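Local coordinates for putative MCP-type signal transduction protein (Campylobacter jejuni subsp. jejuni serotype O:2, PDB 4WY9), which probably senses chemical signals in the periplasm as the tandem-PAS sensory domain of the chemoreceptor Tlp1, possibly by an indirect mode of ligand recognition, at residues L187-P199 with R209-P222. Residues are numbered along the deposited sequence; the frame is centred on the assembly and turned at random. Where two conformers were deposited one is given.
Sequences LDFSDIATYLLDP and RVLLNSDGFMAIHP. With ACT (acetate ion), chain B.
Arg209 reaches past the C-terminal end of helix 190-196 and grips the carbonyl of Asp198 end-on: NH1 (2.9 Å) and NH2 (3.1 Å) both donate to Asp198 O, which lies in the guanidinium plane. A bend at chi3 (-78°) turns the group so that Leu196 O, not hydrogen-bonded to it, and Leu197 CA lie over one face; Tyr23 of helix 8-51 is a further hydrogen-bond partner of NH1. Beside this polar end, Leu196 CD2 packs on Leu211 CB and Ile220 CG2, while Leu197 splays its methyls, CD1 to Ile220 CG2 and CD2 to Pro222 CG. Ile220 CD1 meets Ile192 CG2. At the other end Ala219 CB stands over the centre of the Phe189 ring, a CH-pi contact only 9° off the normal, and Leu211 CD2 approaches Phe189 CE1 obliquely. Asp188 OD1 accepts from Ser190 N (2.9 Å), a capping bond ahead of the turn into the helix. A classic beta bulge, with Leu211 O accepting from Ala219 N and Ile220 N, lets both residues face the helical segment. The helix follows strand 179-188 of one sheet and packs on strands 209-213 and 218-220, the latter at the edge of the second, whose 2-1-5-4-3 order is characteristic of PAS-like domains.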
ATOM      1  N   LEU A 187      -4.270  -1.601  -2.199  1.00  9.45           N
ATOM      2  CA  LEU A 187      -4.677  -0.245  -1.888  1.00 10.27           C
ATOM      3  C   LEU A 187      -4.312   0.657  -3.054  1.00  9.88           C
ATOM      4  O   LEU A 187      -3.159   0.674  -3.484  1.00 10.52           O
ATOM      5  CB  LEU A 187      -4.002   0.241  -0.614  1.00 12.65           C
ATOM      6  CG  LEU A 187      -4.160   1.707  -0.212  1.00 14.90           C
ATOM      7  CD1 LEU A 187      -5.583   2.061   0.077  1.00 19.27           C
ATOM      8  CD2 LEU A 187      -3.270   1.994   1.002  1.00 18.64           C
ATOM      9  N   ASP A 188      -5.304   1.363  -3.583  1.00 11.30           N
ATOM     10  CA  ASP A 188      -5.096   2.391  -4.593  1.00 11.54           C
ATOM     11  C   ASP A 188      -4.742   3.696  -3.892  1.00 11.36           C
ATOM     12  O   ASP A 188      -5.531   4.217  -3.111  1.00 12.34           O
ATOM     13  CB  ASP A 188      -6.348   2.536  -5.450  1.00 13.80           C
ATOM     14  CG  ASP A 188      -6.231   3.556  -6.567  1.00 15.30           C
ATOM     15  OD1 ASP A 188      -5.347   4.438  -6.545  1.00 14.12           O
ATOM     16  OD2 ASP A 188      -7.079   3.497  -7.480  1.00 15.80           O
ATOM     17  N   PHE A 189      -3.556   4.248  -4.159  1.00 10.74           N
ATOM     18  CA  PHE A 189      -3.130   5.435  -3.439  1.00 10.79           C
ATOM     19  C   PHE A 189      -3.996   6.664  -3.713  1.00 12.21           C
ATOM     20  O   PHE A 189      -3.894   7.647  -2.986  1.00 12.25           O
ATOM     21  CB  PHE A 189      -1.661   5.746  -3.714  1.00 10.74           C
ATOM     22  CG  PHE A 189      -0.713   4.872  -2.916  1.00  9.41           C
ATOM     23  CD1 PHE A 189      -0.695   4.943  -1.520  1.00 10.02           C
ATOM     24  CD2 PHE A 189       0.129   3.971  -3.540  1.00  9.57           C
ATOM     25  CE1 PHE A 189       0.147   4.173  -0.772  1.00  9.86           C
ATOM     26  CE2 PHE A 189       0.983   3.181  -2.787  1.00  9.36           C
ATOM     27  CZ  PHE A 189       0.995   3.269  -1.410  1.00  8.85           C
ATOM     28  N   SER A 190      -4.850   6.624  -4.741  0.51 13.09           N
ATOM     29  CA  SER A 190      -5.815   7.702  -4.951  0.51 14.00           C
ATOM     30  C   SER A 190      -6.654   7.917  -3.709  0.51 12.91           C
ATOM     31  O   SER A 190      -7.090   9.040  -3.422  0.51 13.33           O
ATOM     32  CB  SER A 190      -6.756   7.414  -6.158  0.51 15.25           C
ATOM     33  OG  SER A 190      -6.037   7.434  -7.407  0.51 14.87           O
ATOM     34  N   ASP A 191      -6.946   6.850  -2.981  1.00 14.42           N
ATOM     35  CA  ASP A 191      -7.777   6.958  -1.790  1.00 15.92           C
ATOM     36  C   ASP A 191      -7.063   7.576  -0.600  1.00 13.68           C
ATOM     37  O   ASP A 191      -7.704   8.130   0.292  1.00 17.60           O
ATOM     38  CB  ASP A 191      -8.312   5.577  -1.444  1.00 19.54           C
ATOM     39  CG  ASP A 191      -9.283   5.082  -2.476  1.00 25.62           C
ATOM     40  OD1 ASP A 191     -10.062   5.885  -3.071  1.00 27.75           O
ATOM     41  OD2 ASP A 191      -9.259   3.882  -2.703  1.00 30.18           O
ATOM     42  N   ILE A 192      -5.741   7.505  -0.595  0.62 10.95           N
ATOM     43  CA  ILE A 192      -4.947   8.189   0.406  0.62 10.52           C
ATOM     44  C   ILE A 192      -4.762   9.640  -0.023  0.62  9.17           C
ATOM     45  O   ILE A 192      -4.819  10.564   0.807  0.62  9.59           O
ATOM     46  CB  ILE A 192      -3.572   7.514   0.603  0.62 10.17           C
ATOM     47  CG1 ILE A 192      -3.745   6.025   0.917  0.62 11.84           C
ATOM     48  CG2 ILE A 192      -2.749   8.222   1.685  0.62  9.98           C
ATOM     49  CD1 ILE A 192      -4.550   5.793   2.150  0.62 12.05           C
ATOM     50  N   ALA A 193      -4.554   9.859  -1.309  1.00  9.43           N
ATOM     51  CA  ALA A 193      -4.398  11.200  -1.854  1.00  9.96           C
ATOM     52  C   ALA A 193      -5.626  12.076  -1.575  1.00  9.42           C
ATOM     53  O   ALA A 193      -5.512  13.293  -1.453  1.00  9.18           O
ATOM     54  CB  ALA A 193      -4.109  11.147  -3.336  1.00 11.09           C
ATOM     55  N   THR A 194      -6.801  11.464  -1.475  1.00  9.86           N
ATOM     56  CA  THR A 194      -8.022  12.178  -1.142  1.00 10.73           C
ATOM     57  C   THR A 194      -7.838  13.047   0.091  1.00  9.86           C
ATOM     58  O   THR A 194      -8.347  14.182   0.128  1.00 11.51           O
ATOM     59  CB  THR A 194      -9.211  11.211  -0.930  1.00 12.65           C
ATOM     60  OG1 THR A 194      -9.555  10.646  -2.193  1.00 14.83           O
ATOM     61  CG2 THR A 194     -10.435  11.907  -0.388  1.00 13.85           C
ATOM     62  N   TYR A 195      -7.145  12.560   1.110  1.00  9.11           N
ATOM     63  CA  TYR A 195      -6.885  13.409   2.272  1.00  9.81           C
ATOM     64  C   TYR A 195      -5.498  14.045   2.228  1.00  9.00           C
ATOM     65  O   TYR A 195      -5.333  15.208   2.614  1.00  9.84           O
ATOM     66  CB  TYR A 195      -7.116  12.672   3.599  1.00 10.62           C
ATOM     67  CG  TYR A 195      -6.238  11.481   3.917  1.00  8.32           C
ATOM     68  CD1 TYR A 195      -4.987  11.638   4.489  1.00  8.91           C
ATOM     69  CD2 TYR A 195      -6.694  10.179   3.701  1.00  9.39           C
ATOM     70  CE1 TYR A 195      -4.195  10.563   4.811  1.00  8.75           C
ATOM     71  CE2 TYR A 195      -5.904   9.092   4.008  1.00  9.61           C
ATOM     72  CZ  TYR A 195      -4.677   9.269   4.598  1.00  9.63           C
ATOM     73  OH  TYR A 195      -3.910   8.162   4.884  1.00 10.61           O
ATOM     74  N   LEU A 196      -4.484  13.336   1.743  1.00  7.80           N
ATOM     75  CA  LEU A 196      -3.134  13.860   1.801  1.00  7.49           C
ATOM     76  C   LEU A 196      -2.960  15.078   0.898  1.00  8.56           C
ATOM     77  O   LEU A 196      -2.164  15.962   1.215  1.00  9.52           O
ATOM     78  CB  LEU A 196      -2.094  12.783   1.481  1.00  7.26           C
ATOM     79  CG  LEU A 196      -0.648  13.194   1.662  1.00  8.65           C
ATOM     80  CD1 LEU A 196      -0.373  13.598   3.073  1.00 11.54           C
ATOM     81  CD2 LEU A 196       0.284  12.112   1.186  1.00 11.58           C
ATOM     82  N   LEU A 197      -3.701  15.129  -0.220  1.00  7.60           N
ATOM     83  CA  LEU A 197      -3.640  16.245  -1.150  1.00  8.05           C
ATOM     84  C   LEU A 197      -4.919  17.079  -1.183  1.00  8.64           C
ATOM     85  O   LEU A 197      -5.155  17.832  -2.127  1.00 10.28           O
ATOM     86  CB  LEU A 197      -3.314  15.773  -2.568  1.00  9.48           C
ATOM     87  CG  LEU A 197      -1.975  15.089  -2.725  1.00  9.13           C
ATOM     88  CD1 LEU A 197      -1.792  14.613  -4.156  1.00 10.78           C
ATOM     89  CD2 LEU A 197      -0.835  16.001  -2.314  1.00 11.09           C
ATOM     90  N   ASP A 198      -5.744  16.976  -0.148  1.00  8.86           N
ATOM     91  CA  ASP A 198      -6.953  17.780  -0.096  1.00 10.27           C
ATOM     92  C   ASP A 198      -6.553  19.261  -0.140  1.00  9.56           C
ATOM     93  O   ASP A 198      -5.766  19.708   0.697  1.00 10.13           O
ATOM     94  CB  ASP A 198      -7.732  17.451   1.178  1.00 11.66           C
ATOM     95  CG  ASP A 198      -9.083  18.094   1.248  1.00 14.56           C
ATOM     96  OD1 ASP A 198      -9.361  19.074   0.521  1.00 14.09           O
ATOM     97  OD2 ASP A 198      -9.897  17.622   2.089  1.00 18.19           O
ATOM     98  N   PRO A 199      -7.066  20.035  -1.124  1.00 10.42           N
ATOM     99  CA  PRO A 199      -6.699  21.451  -1.146  1.00 11.39           C
ATOM    100  C   PRO A 199      -7.125  22.207   0.090  1.00 11.49           C
ATOM    101  O   PRO A 199      -6.516  23.215   0.426  1.00 12.19           O
ATOM    102  CB  PRO A 199      -7.424  21.980  -2.396  1.00 11.85           C
ATOM    103  CG  PRO A 199      -8.447  21.010  -2.709  1.00 11.89           C
ATOM    104  CD  PRO A 199      -7.957  19.668  -2.244  1.00 11.03           C
ATOM    105  N   ARG A 209       3.051  17.754  -0.086  1.00  6.76           N
ATOM    106  CA  ARG A 209       2.653  16.683   0.802  1.00  6.60           C
ATOM    107  C   ARG A 209       2.915  15.365   0.106  1.00  7.17           C
ATOM    108  O   ARG A 209       2.381  15.128  -0.986  1.00  8.34           O
ATOM    109  CB  ARG A 209       1.200  16.838   1.216  1.00  8.04           C
ATOM    110  CG  ARG A 209       0.945  18.076   2.046  1.00  7.33           C
ATOM    111  CD  ARG A 209      -0.504  18.404   2.237  1.00  7.98           C
ATOM    112  NE  ARG A 209      -1.080  19.020   1.071  1.00  8.24           N
ATOM    113  CZ  ARG A 209      -2.382  19.262   0.901  1.00  8.45           C
ATOM    114  NH1 ARG A 209      -3.252  18.839   1.793  1.00  8.33           N
ATOM    115  NH2 ARG A 209      -2.801  19.869  -0.198  1.00 11.02           N
ATOM    116  N   VAL A 210       3.761  14.534   0.698  1.00  6.59           N
ATOM    117  CA  VAL A 210       4.354  13.379   0.056  1.00  6.41           C
ATOM    118  C   VAL A 210       4.284  12.173   0.956  1.00  5.62           C
ATOM    119  O   VAL A 210       4.564  12.247   2.157  1.00  7.02           O
ATOM    120  CB  VAL A 210       5.820  13.663  -0.332  1.00  6.42           C
ATOM    121  CG1 VAL A 210       6.466  12.479  -1.009  1.00  9.37           C
ATOM    122  CG2 VAL A 210       5.939  14.932  -1.189  1.00  8.75           C
ATOM    123  N   LEU A 211       3.896  11.020   0.387  1.00  5.74           N
ATOM    124  CA  LEU A 211       3.990   9.720   1.058  1.00  5.68           C
ATOM    125  C   LEU A 211       5.023   8.897   0.312  1.00  6.16           C
ATOM    126  O   LEU A 211       4.905   8.746  -0.897  1.00  7.82           O
ATOM    127  CB  LEU A 211       2.664   8.996   1.109  1.00  6.10           C
ATOM    128  CG  LEU A 211       2.657   7.605   1.709  1.00  7.17           C
ATOM    129  CD1 LEU A 211       2.999   7.627   3.186  1.00  8.20           C
ATOM    130  CD2 LEU A 211       1.320   6.914   1.486  1.00  8.18           C
ATOM    131  N   LEU A 212       6.000   8.359   1.016  1.00  7.11           N
ATOM    132  CA  LEU A 212       7.012   7.547   0.367  1.00  7.19           C
ATOM    133  C   LEU A 212       7.455   6.443   1.285  1.00  6.71           C
ATOM    134  O   LEU A 212       7.264   6.516   2.511  1.00  8.96           O
ATOM    135  CB  LEU A 212       8.167   8.402  -0.128  1.00 10.05           C
ATOM    136  CG  LEU A 212       9.163   9.075   0.765  1.00 11.43           C
ATOM    137  CD1 LEU A 212      10.194   9.837  -0.039  1.00 11.12           C
ATOM    138  CD2 LEU A 212       8.540  10.024   1.784  1.00 13.32           C
ATOM    139  N   ASN A 213       8.057   5.387   0.736  1.00  7.39           N
ATOM    140  CA  ASN A 213       8.591   4.369   1.637  1.00  8.46           C
ATOM    141  C   ASN A 213      10.005   4.769   2.079  1.00  8.60           C
ATOM    142  O   ASN A 213      10.565   5.763   1.578  1.00  9.01           O
ATOM    143  CB  ASN A 213       8.490   2.948   1.045  1.00  8.70           C
ATOM    144  CG  ASN A 213       9.423   2.668  -0.103  1.00  9.15           C
ATOM    145  OD1 ASN A 213      10.317   3.426  -0.415  1.00 10.13           O
ATOM    146  ND2 ASN A 213       9.239   1.486  -0.696  1.00  9.24           N
ATOM    147  N   SER A 214      10.596   4.043   3.012  1.00  9.90           N
ATOM    148  CA  SER A 214      11.861   4.479   3.589  1.00 10.59           C
ATOM    149  C   SER A 214      13.001   4.420   2.555  1.00 12.32           C
ATOM    150  O   SER A 214      14.012   5.089   2.719  1.00 12.81           O
ATOM    151  CB  SER A 214      12.220   3.631   4.818  1.00 11.90           C
ATOM    152  OG  SER A 214      12.411   2.273   4.485  1.00 13.55           O
ATOM    153  N   ASP A 215      12.833   3.612   1.506  1.00 11.30           N
ATOM    154  CA  ASP A 215      13.799   3.541   0.428  1.00 12.41           C
ATOM    155  C   ASP A 215      13.759   4.758  -0.486  1.00 10.96           C
ATOM    156  O   ASP A 215      14.662   4.961  -1.288  1.00 13.83           O
ATOM    157  CB  ASP A 215      13.620   2.248  -0.393  1.00 13.87           C
ATOM    158  CG  ASP A 215      13.921   1.002   0.399  1.00 17.30           C
ATOM    159  OD1 ASP A 215      14.942   0.998   1.116  1.00 19.39           O
ATOM    160  OD2 ASP A 215      13.150   0.022   0.308  1.00 20.84           O
ATOM    161  N   GLY A 216      12.703   5.576  -0.354  1.00 10.22           N
ATOM    162  CA  GLY A 216      12.576   6.773  -1.150  1.00 10.32           C
ATOM    163  C   GLY A 216      11.542   6.740  -2.253  1.00  8.42           C
ATOM    164  O   GLY A 216      11.340   7.757  -2.929  1.00  9.35           O
ATOM    165  N   PHE A 217      10.876   5.596  -2.472  1.00  8.92           N
ATOM    166  CA  PHE A 217       9.926   5.477  -3.550  1.00  8.67           C
ATOM    167  C   PHE A 217       8.605   6.131  -3.208  1.00  8.42           C
ATOM    168  O   PHE A 217       7.979   5.800  -2.197  1.00  8.72           O
ATOM    169  CB  PHE A 217       9.740   4.007  -3.937  1.00  9.70           C
ATOM    170  CG  PHE A 217      10.950   3.385  -4.506  1.00 11.08           C
ATOM    171  CD1 PHE A 217      11.406   3.732  -5.786  1.00 11.67           C
ATOM    172  CD2 PHE A 217      11.684   2.480  -3.768  1.00 13.10           C
ATOM    173  CE1 PHE A 217      12.544   3.156  -6.291  1.00 13.41           C
ATOM    174  CE2 PHE A 217      12.850   1.899  -4.287  1.00 13.23           C
ATOM    175  CZ  PHE A 217      13.279   2.250  -5.529  1.00 12.43           C
ATOM    176  N   MET A 218       8.174   7.066  -4.045  1.00  7.70           N
ATOM    177  CA  MET A 218       7.022   7.871  -3.756  1.00  7.17           C
ATOM    178  C   MET A 218       5.698   7.206  -4.149  1.00  7.20           C
ATOM    179  O   MET A 218       5.533   6.732  -5.260  1.00  8.92           O
ATOM    180  CB  MET A 218       7.149   9.223  -4.413  1.00  7.94           C
ATOM    181  CG  MET A 218       8.248  10.070  -3.748  1.00  8.96           C
ATOM    182  SD  MET A 218       8.510  11.661  -4.542  1.00 10.12           S
ATOM    183  CE  MET A 218       9.448  11.154  -5.974  1.00 11.11           C
ATOM    184  N   ALA A 219       4.777   7.190  -3.202  1.00  7.83           N
ATOM    185  CA  ALA A 219       3.411   6.721  -3.396  1.00  7.96           C
ATOM    186  C   ALA A 219       2.499   7.861  -3.808  1.00  7.84           C
ATOM    187  O   ALA A 219       1.577   7.683  -4.616  1.00  8.78           O
ATOM    188  CB  ALA A 219       2.917   6.120  -2.106  1.00  8.36           C
ATOM    189  N   ILE A 220       2.735   9.039  -3.241  1.00  8.04           N
ATOM    190  CA  ILE A 220       1.946  10.223  -3.474  1.00  7.42           C
ATOM    191  C   ILE A 220       2.864  11.431  -3.525  1.00  6.95           C
ATOM    192  O   ILE A 220       3.697  11.604  -2.627  1.00  7.77           O
ATOM    193  CB  ILE A 220       0.873  10.460  -2.403  1.00  8.69           C
ATOM    194  CG1 ILE A 220      -0.123   9.288  -2.342  1.00 10.37           C
ATOM    195  CG2 ILE A 220       0.105  11.748  -2.636  1.00 10.36           C
ATOM    196  CD1 ILE A 220      -0.976   9.276  -1.132  1.00 11.50           C
ATOM    197  N   HIS A 221       2.708  12.260  -4.562  1.00  7.81           N
ATOM    198  CA  HIS A 221       3.384  13.539  -4.696  1.00  8.36           C
ATOM    199  C   HIS A 221       2.420  14.439  -5.444  1.00  9.10           C
ATOM    200  O   HIS A 221       1.745  13.988  -6.362  1.00  8.94           O
ATOM    201  CB  HIS A 221       4.714  13.382  -5.415  1.00  9.33           C
ATOM    202  CG  HIS A 221       5.588  14.597  -5.429  1.00  9.16           C
ATOM    203  ND1 HIS A 221       5.298  15.727  -6.166  1.00  9.55           N
ATOM    204  CD2 HIS A 221       6.722  14.887  -4.761  1.00  9.17           C
ATOM    205  CE1 HIS A 221       6.209  16.646  -5.942  1.00  9.61           C
ATOM    206  NE2 HIS A 221       7.108  16.137  -5.105  1.00  8.96           N
ATOM    207  N   PRO A 222       2.389  15.740  -5.126  1.00  8.65           N
ATOM    208  CA  PRO A 222       1.539  16.659  -5.895  1.00 10.16           C
ATOM    209  C   PRO A 222       1.788  16.594  -7.393  1.00 10.49           C
ATOM    210  O   PRO A 222       0.867  16.768  -8.185  1.00 10.88           O
ATOM    211  CB  PRO A 222       1.908  18.025  -5.304  1.00 12.30           C
ATOM    212  CG  PRO A 222       2.351  17.745  -3.936  1.00 12.57           C
ATOM    213  CD  PRO A 222       3.016  16.420  -3.967  1.00 10.39           C
TER
HETATM  214  C   ACT B 401      10.105  17.184  -3.350  1.00 10.17           C
HETATM  215  O   ACT B 401       9.566  17.309  -4.488  1.00 11.61           O
HETATM  216  OXT ACT B 401      11.275  17.640  -3.200  1.00  9.46           O
HETATM  217  CH3 ACT B 401       9.405  16.478  -2.243  1.00 10.85           C